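Local atomic coordinates of 4-alpha-glucanotransferase (Aquifex aeolicus, PDB entry 1TZ7), a protein that belongs to the amylomaltase (disproportionating enzyme, or D-enzyme) family and is built around an eight-stranded parallel beta/alpha barrel. Residues E45-L50 against R213-E218; R287-R292 against R309-Y314. One frame throughout, in Å; residues are numbered along the deposited sequence.

Interaction 1: E45-L50 against R213-E218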
loop_
_atom_site.group_PDB
_atom_site.type_symbol
_atom_site.label_atom_id
_atom_site.label_comp_id
_atom_site.label_asym_id
_atom_site.label_seq_id
_atom_site.Cartn_x
_atom_site.Cartn_y
_atom_site.Cartn_z
ATOM N N GLU A 45 9.643 -15.488 7.764
ATOM C CA GLU A 45 8.296 -15.328 8.321
ATOM C C GLU A 45 7.269 -14.979 7.250
ATOM O O GLU A 45 6.083 -15.271 7.403
ATOM C CB GLU A 45 8.293 -14.255 9.411
ATOM C CG GLU A 45 9.016 -14.668 10.680
ATOM C CD GLU A 45 8.511 -15.982 11.234
ATOM O OE1 GLU A 45 7.282 -16.214 11.194
ATOM O OE2 GLU A 45 9.338 -16.786 11.709
ATOM N N ALA A 46 7.723 -14.344 6.176
ATOM C CA ALA A 46 6.884 -14.130 5.006
ATOM C C ALA A 46 6.513 -15.464 4.360
ATOM O O ALA A 46 5.368 -15.675 3.972
ATOM C CB ALA A 46 7.591 -13.235 4.006
ATOM N N TYR A 47 7.491 -16.361 4.258
ATOM C CA TYR A 47 7.268 -17.685 3.672
ATOM C C TYR A 47 6.382 -18.550 4.565
ATOM O O TYR A 47 5.540 -19.294 4.075
ATOM C CB TYR A 47 8.603 -18.383 3.419
ATOM C CG TYR A 47 9.371 -17.778 2.277
ATOM C CD1 TYR A 47 9.197 -18.236 0.977
ATOM C CD2 TYR A 47 10.265 -16.735 2.491
ATOM C CE1 TYR A 47 9.901 -17.674 -0.079
ATOM C CE2 TYR A 47 10.973 -16.167 1.444
ATOM C CZ TYR A 47 10.789 -16.636 0.167
ATOM O OH TYR A 47 11.487 -16.076 -0.867
ATOM N N ARG A 48 6.574 -18.441 5.879
ATOM C CA ARG A 48 5.737 -19.156 6.843
ATOM C C ARG A 48 4.283 -18.700 6.746
ATOM O O ARG A 48 3.368 -19.499 6.909
ATOM C CB ARG A 48 6.257 -18.934 8.265
ATOM C CG ARG A 48 5.442 -19.650 9.355
ATOM C CD ARG A 48 6.142 -20.864 9.967
ATOM N NE ARG A 48 7.406 -20.507 10.616
ATOM C CZ ARG A 48 7.503 -19.881 11.792
ATOM N NH1 ARG A 48 6.408 -19.535 12.467
ATOM N NH2 ARG A 48 8.700 -19.602 12.293
ATOM N N PHE A 49 4.083 -17.413 6.480
ATOM C CA PHE A 49 2.747 -16.857 6.358
ATOM C C PHE A 49 2.072 -17.338 5.076
ATOM O O PHE A 49 0.894 -17.657 5.078
ATOM C CB PHE A 49 2.792 -15.328 6.382
ATOM C CG PHE A 49 1.466 -14.682 6.100
ATOM C CD1 PHE A 49 0.418 -14.801 7.000
ATOM C CD2 PHE A 49 1.260 -13.962 4.924
ATOM C CE1 PHE A 49 -0.812 -14.212 6.740
ATOM C CE2 PHE A 49 0.022 -13.367 4.659
ATOM C CZ PHE A 49 -1.006 -13.492 5.562
ATOM N N LEU A 50 2.832 -17.387 3.983
ATOM C CA LEU A 50 2.330 -17.948 2.729
ATOM C C LEU A 50 1.957 -19.429 2.889
ATOM O O LEU A 50 0.960 -19.878 2.340
ATOM C CB LEU A 50 3.368 -17.782 1.611
ATOM C CG LEU A 50 3.593 -16.347 1.107
ATOM C CD1 LEU A 50 4.651 -16.330 0.013
ATOM C CD2 LEU A 50 2.294 -15.724 0.601
ATOM N N ARG A 213 7.397 -13.804 -4.308
ATOM C CA ARG A 213 6.270 -13.789 -5.226
ATOM C C ARG A 213 6.133 -15.127 -5.972
ATOM O O ARG A 213 5.026 -15.619 -6.181
ATOM C CB ARG A 213 6.421 -12.658 -6.234
ATOM C CG ARG A 213 5.446 -12.749 -7.353
ATOM C CD ARG A 213 5.436 -11.583 -8.285
ATOM N NE ARG A 213 4.499 -11.830 -9.362
ATOM C CZ ARG A 213 3.183 -11.756 -9.239
ATOM N NH1 ARG A 213 2.412 -12.028 -10.276
ATOM N NH2 ARG A 213 2.630 -11.398 -8.077
ATOM N N ARG A 214 7.257 -15.700 -6.367
ATOM C CA ARG A 214 7.256 -17.003 -7.029
ATOM C C ARG A 214 6.712 -18.075 -6.093
ATOM O O ARG A 214 5.921 -18.919 -6.495
ATOM C CB ARG A 214 8.670 -17.375 -7.484
ATOM C CG ARG A 214 8.772 -18.768 -8.098
ATOM C CD ARG A 214 10.158 -19.128 -8.604
ATOM N NE ARG A 214 10.237 -20.533 -8.997
ATOM C CZ ARG A 214 11.337 -21.125 -9.452
ATOM N NH1 ARG A 214 11.310 -22.413 -9.785
ATOM N NH2 ARG A 214 12.468 -20.436 -9.576
ATOM N N TYR A 215 7.147 -18.032 -4.844
ATOM C CA TYR A 215 6.676 -18.958 -3.834
ATOM C C TYR A 215 5.139 -18.856 -3.705
ATOM O O TYR A 215 4.443 -19.863 -3.668
ATOM C CB TYR A 215 7.352 -18.642 -2.501
ATOM C CG TYR A 215 7.269 -19.738 -1.473
ATOM C CD1 TYR A 215 6.248 -19.753 -0.532
ATOM C CD2 TYR A 215 8.227 -20.751 -1.424
ATOM C CE1 TYR A 215 6.166 -20.750 0.422
ATOM C CE2 TYR A 215 8.157 -21.753 -0.470
ATOM C CZ TYR A 215 7.119 -21.745 0.455
ATOM O OH TYR A 215 7.032 -22.734 1.413
ATOM N N ALA A 216 4.633 -17.631 -3.650
ATOM C CA ALA A 216 3.194 -17.393 -3.535
ATOM C C ALA A 216 2.445 -17.913 -4.774
ATOM O O ALA A 216 1.441 -18.607 -4.654
ATOM C CB ALA A 216 2.926 -15.925 -3.342
ATOM N N ARG A 217 2.952 -17.570 -5.954
ATOM C CA ARG A 217 2.277 -17.886 -7.224
ATOM C C ARG A 217 2.189 -19.402 -7.480
ATOM O O ARG A 217 1.187 -19.895 -8.013
ATOM C CB ARG A 217 3.006 -17.214 -8.390
ATOM C CG ARG A 217 2.820 -15.699 -8.454
ATOM C CD ARG A 217 1.586 -15.269 -9.235
ATOM N NE ARG A 217 0.378 -15.692 -8.561
ATOM C CZ ARG A 217 -0.667 -16.279 -9.150
ATOM N NH1 ARG A 217 -1.711 -16.631 -8.415
ATOM N NH2 ARG A 217 -0.679 -16.508 -10.461
ATOM N N GLU A 218 3.235 -20.131 -7.103
ATOM C CA GLU A 218 3.269 -21.583 -7.296
ATOM C C GLU A 218 2.260 -22.286 -6.389
ATOM O O GLU A 218 1.894 -23.440 -6.630
ATOM C CB GLU A 218 4.673 -22.125 -7.026
ATOM C CG GLU A 218 5.664 -21.839 -8.139
ATOM C CD GLU A 218 7.006 -22.520 -7.923
ATOM O OE1 GLU A 218 7.382 -22.746 -6.748
ATOM O OE2 GLU A 218 7.683 -22.824 -8.925
#
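Y47 and Y215 meet with each ring set by its own first torsion: Y47 CG stands beside its backbone N and anti to the carbonyl carbon (chi1 -72°), which brings the end of the side chain nearer the partner helix, while Y215, whose CB already points that way, has CG anti to its own N (chi1 -163°) and reaches toward helix 44-56. The result is a T-shaped pair. The edge of Y47 is driven into the face of Y215, with planes at 83° and ring centroids 4.9 Å apart. Y47 CD1 does most of the touching, sitting 3.4 Å above the Y215 ring plane and over the ring centre; its neighbour Y47 CE1 is 3.6 Å from Y215 CB. Y215 is therefore the broad surface and Y47 the wedge.

One turn further on, L50 turns toward the partner helix and packs beside the Y215 ring. Its CD1 lies 3.8 Å from Y215 CD1, at the edge of that ring and near its plane, and also 3.8 Å from the methyl A216 CB. The same leucine branch thus touches both the tyrosine rim and the alanine. At the polar end of Y215, the hydroxyl is hydrogen-bonded to D51 OD1, on the residue just after L50, so the ring is tied at its far end to the helix it packs on. R219 adds a cation-pi contact to Y215.

No hydrogen bond joins the two segments; the contact is aromatic and aliphatic packing, 218 Å² in all. The axes of 45-50 and 213-218 come within 10.3 Å, nearly parallel, so helices 44-56 and 192-218 run side by side here, as successive outer helices of the barrel. Helix 44-56 leads into strand 60-62 and helix 192-218 into strand 222-227, and upstream on the latter helix L212 also packs on A46, Y47 and L50.

Interaction 2: R287-R292 against R309-Y314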
loop_
_atom_site.group_PDB
_atom_site.type_symbol
_atom_site.label_atom_id
_atom_site.label_comp_id
_atom_site.label_asym_id
_atom_site.label_seq_id
_atom_site.Cartn_x
_atom_site.Cartn_y
_atom_site.Cartn_z
ATOM N N ARG A 287 1.201 7.986 -20.315
ATOM C CA ARG A 287 2.287 6.999 -20.342
ATOM C C ARG A 287 2.981 6.842 -18.978
ATOM O O ARG A 287 3.539 5.800 -18.688
ATOM C CB ARG A 287 3.307 7.314 -21.450
ATOM C CG ARG A 287 4.096 8.648 -21.280
ATOM C CD ARG A 287 5.065 8.966 -22.472
ATOM N NE ARG A 287 4.433 8.694 -23.700
ATOM C CZ ARG A 287 3.889 9.552 -24.564
ATOM N NH1 ARG A 287 3.977 10.886 -24.474
ATOM N NH2 ARG A 287 3.309 9.021 -25.596
ATOM N N TRP A 288 2.921 7.878 -18.145
ATOM C CA TRP A 288 3.439 7.789 -16.777
ATOM C C TRP A 288 2.593 6.825 -15.948
ATOM O O TRP A 288 3.124 5.988 -15.223
ATOM C CB TRP A 288 3.455 9.168 -16.119
ATOM C CG TRP A 288 4.037 9.171 -14.742
ATOM C CD1 TRP A 288 5.358 9.135 -14.411
ATOM C CD2 TRP A 288 3.316 9.224 -13.506
ATOM N NE1 TRP A 288 5.505 9.158 -13.044
ATOM C CE2 TRP A 288 4.266 9.212 -12.463
ATOM C CE3 TRP A 288 1.956 9.277 -13.168
ATOM C CZ2 TRP A 288 3.904 9.255 -11.112
ATOM C CZ3 TRP A 288 1.600 9.318 -11.825
ATOM C CH2 TRP A 288 2.572 9.308 -10.817
ATOM N N TRP A 289 1.275 6.942 -16.070
ATOM C CA TRP A 289 0.365 6.045 -15.367
ATOM C C TRP A 289 0.488 4.612 -15.887
ATOM O O TRP A 289 0.424 3.660 -15.119
ATOM C CB TRP A 289 -1.084 6.538 -15.494
ATOM C CG TRP A 289 -1.499 7.389 -14.347
ATOM C CD1 TRP A 289 -1.648 8.747 -14.342
ATOM C CD2 TRP A 289 -1.799 6.948 -13.021
ATOM N NE1 TRP A 289 -2.032 9.175 -13.093
ATOM C CE2 TRP A 289 -2.133 8.089 -12.263
ATOM C CE3 TRP A 289 -1.830 5.696 -12.392
ATOM C CZ2 TRP A 289 -2.486 8.015 -10.916
ATOM C CZ3 TRP A 289 -2.182 5.628 -11.050
ATOM C CH2 TRP A 289 -2.506 6.776 -10.332
ATOM N N ILE A 290 0.671 4.471 -17.191
ATOM C CA ILE A 290 0.908 3.165 -17.789
ATOM C C ILE A 290 2.182 2.532 -17.220
ATOM O O ILE A 290 2.199 1.353 -16.894
ATOM C CB ILE A 290 1.011 3.291 -19.321
ATOM C CG1 ILE A 290 -0.376 3.533 -19.918
ATOM C CG2 ILE A 290 1.650 2.020 -19.931
ATOM C CD1 ILE A 290 -0.350 4.098 -21.315
ATOM N N ARG A 291 3.242 3.329 -17.103
ATOM C CA ARG A 291 4.504 2.842 -16.541
ATOM C C ARG A 291 4.345 2.441 -15.067
ATOM O O ARG A 291 4.950 1.474 -14.618
ATOM C CB ARG A 291 5.607 3.899 -16.691
ATOM C CG ARG A 291 6.226 3.952 -18.098
ATOM C CD ARG A 291 7.658 4.467 -18.129
ATOM N NE ARG A 291 7.783 5.788 -17.507
ATOM C CZ ARG A 291 7.478 6.941 -18.110
ATOM N NH1 ARG A 291 7.624 8.087 -17.457
ATOM N NH2 ARG A 291 7.029 6.950 -19.365
ATOM N N ARG A 292 3.520 3.189 -14.327
ATOM C CA ARG A 292 3.211 2.850 -12.927
ATOM C C ARG A 292 2.573 1.473 -12.832
ATOM O O ARG A 292 2.911 0.681 -11.957
ATOM C CB ARG A 292 2.249 3.877 -12.323
ATOM C CG ARG A 292 2.904 5.051 -11.698
ATOM C CD ARG A 292 1.995 5.813 -10.744
ATOM N NE ARG A 292 1.889 5.157 -9.440
ATOM C CZ ARG A 292 1.039 5.523 -8.485
ATOM N NH1 ARG A 292 1.021 4.873 -7.331
ATOM N NH2 ARG A 292 0.206 6.546 -8.682
ATOM N N ARG A 309 -12.018 7.523 -6.550
ATOM C CA ARG A 309 -12.947 8.577 -6.955
ATOM C C ARG A 309 -12.205 9.795 -7.542
ATOM O O ARG A 309 -12.785 10.587 -8.283
ATOM C CB ARG A 309 -13.823 9.007 -5.769
ATOM C CG ARG A 309 -13.114 9.904 -4.748
ATOM C CD ARG A 309 -13.385 11.385 -4.931
ATOM N NE ARG A 309 -14.818 11.701 -4.850
ATOM C CZ ARG A 309 -15.558 12.148 -5.877
ATOM N NH1 ARG A 309 -16.845 12.400 -5.704
ATOM N NH2 ARG A 309 -15.011 12.338 -7.074
ATOM N N GLY A 310 -10.921 9.929 -7.202
ATOM C CA GLY A 310 -10.086 10.991 -7.744
ATOM C C GLY A 310 -9.892 10.933 -9.263
ATOM O O GLY A 310 -9.514 11.925 -9.877
ATOM N N PHE A 311 -10.143 9.768 -9.861
ATOM C CA PHE A 311 -10.031 9.614 -11.315
ATOM C C PHE A 311 -11.249 10.213 -12.029
ATOM O O PHE A 311 -11.193 10.516 -13.217
ATOM C CB PHE A 311 -9.874 8.138 -11.686
ATOM C CG PHE A 311 -8.573 7.524 -11.216
ATOM C CD1 PHE A 311 -8.575 6.444 -10.344
ATOM C CD2 PHE A 311 -7.352 8.025 -11.652
ATOM C CE1 PHE A 311 -7.384 5.877 -9.912
ATOM C CE2 PHE A 311 -6.160 7.461 -11.219
ATOM C CZ PHE A 311 -6.182 6.383 -10.348
ATOM N N GLU A 312 -12.344 10.382 -11.292
ATOM C CA GLU A 312 -13.520 11.094 -11.805
ATOM C C GLU A 312 -13.437 12.583 -11.485
ATOM O O GLU A 312 -13.653 13.422 -12.350
ATOM C CB GLU A 312 -14.803 10.503 -11.200
ATOM C CG GLU A 312 -16.091 11.013 -11.847
ATOM C CD GLU A 312 -16.588 12.318 -11.228
ATOM O OE1 GLU A 312 -17.131 13.168 -11.974
ATOM O OE2 GLU A 312 -16.433 12.493 -10.003
ATOM N N ALA A 313 -13.136 12.897 -10.230
ATOM C CA ALA A 313 -12.926 14.281 -9.800
ATOM C C ALA A 313 -12.141 14.305 -8.489
ATOM O O ALA A 313 -12.322 13.441 -7.634
ATOM C CB ALA A 313 -14.268 14.996 -9.628
ATOM N N TYR A 314 -11.269 15.297 -8.338
ATOM C CA TYR A 314 -10.408 15.381 -7.162
ATOM C C TYR A 314 -10.537 16.730 -6.466
ATOM O O TYR A 314 -10.809 17.752 -7.101
ATOM C CB TYR A 314 -8.948 15.122 -7.547
ATOM C CG TYR A 314 -8.341 16.181 -8.437
ATOM C CD1 TYR A 314 -7.606 17.230 -7.898
ATOM C CD2 TYR A 314 -8.494 16.127 -9.822
ATOM C CE1 TYR A 314 -7.044 18.200 -8.707
ATOM C CE2 TYR A 314 -7.937 17.092 -10.641
ATOM C CZ TYR A 314 -7.212 18.129 -10.078
ATOM O OH TYR A 314 -6.654 19.092 -10.883
#
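W289 and F311 have CA atoms 11.7 Å apart, one on the opening turns of helix 287-297 and the other closing the 3-10 turn 309-311, so two long aromatic side chains must span the gap. They come from opposite directions and meet as a T-shaped pair: the edge of F311 points at the face of the six-membered ring of W289, with planes at 73° and centroids 5.3 Å apart. F311 CE2 hangs 3.7 Å above the indole plane, offset toward its rim, and F311 CZ is 3.7 Å from W289 CH2.

The indole is covered from the other side too, by W288 CZ3 and by R292 CD, so it lies between its own helix's side chains on one face and F311 on the other. Its chi1 of -94° departs from a staggered value and is possibly slightly strained. W278 lies nearly parallel to it and Y276 meets it edge-to-face, while F311 is likewise enclosed, against F338, L337 and L365.

Behind F311 the turn is braced by R309. R309 NH2 gives a bond to A313 O at 3.0 Å, tilted out of the carbonyl plane, and a salt bridge to E312 OE2 at 3.3 Å. E312 has a second charged partner in K331.

Buried aromatic packing of this kind joins an outer helix of the beta/alpha barrel to the chain leaving strand 302-305, at the point where it enters strand 313-318 of the antiparallel sheet whose strands come from both sides of strand 302-305 in the chain.

The two contacts follow one another along the chain, interaction 1 closing before interaction 2 opens, and they lie on opposite sides of the chain's centre. Their own centres are 30 Å apart and their nearest atoms about 13 Å, so they do not touch. What they share is the parallel barrel. Interaction 1 pairs the helices that precede strands 60-62 and 222-227, whereas interaction 2 involves the helix before strand 302-305 and the turn after it, next to the four-stranded antiparallel sheet. One contact thus packs two outer helices of the barrel against each other, and the other packs an outer helix on the turn that leads from strand 302-305 into the antiparallel sheet.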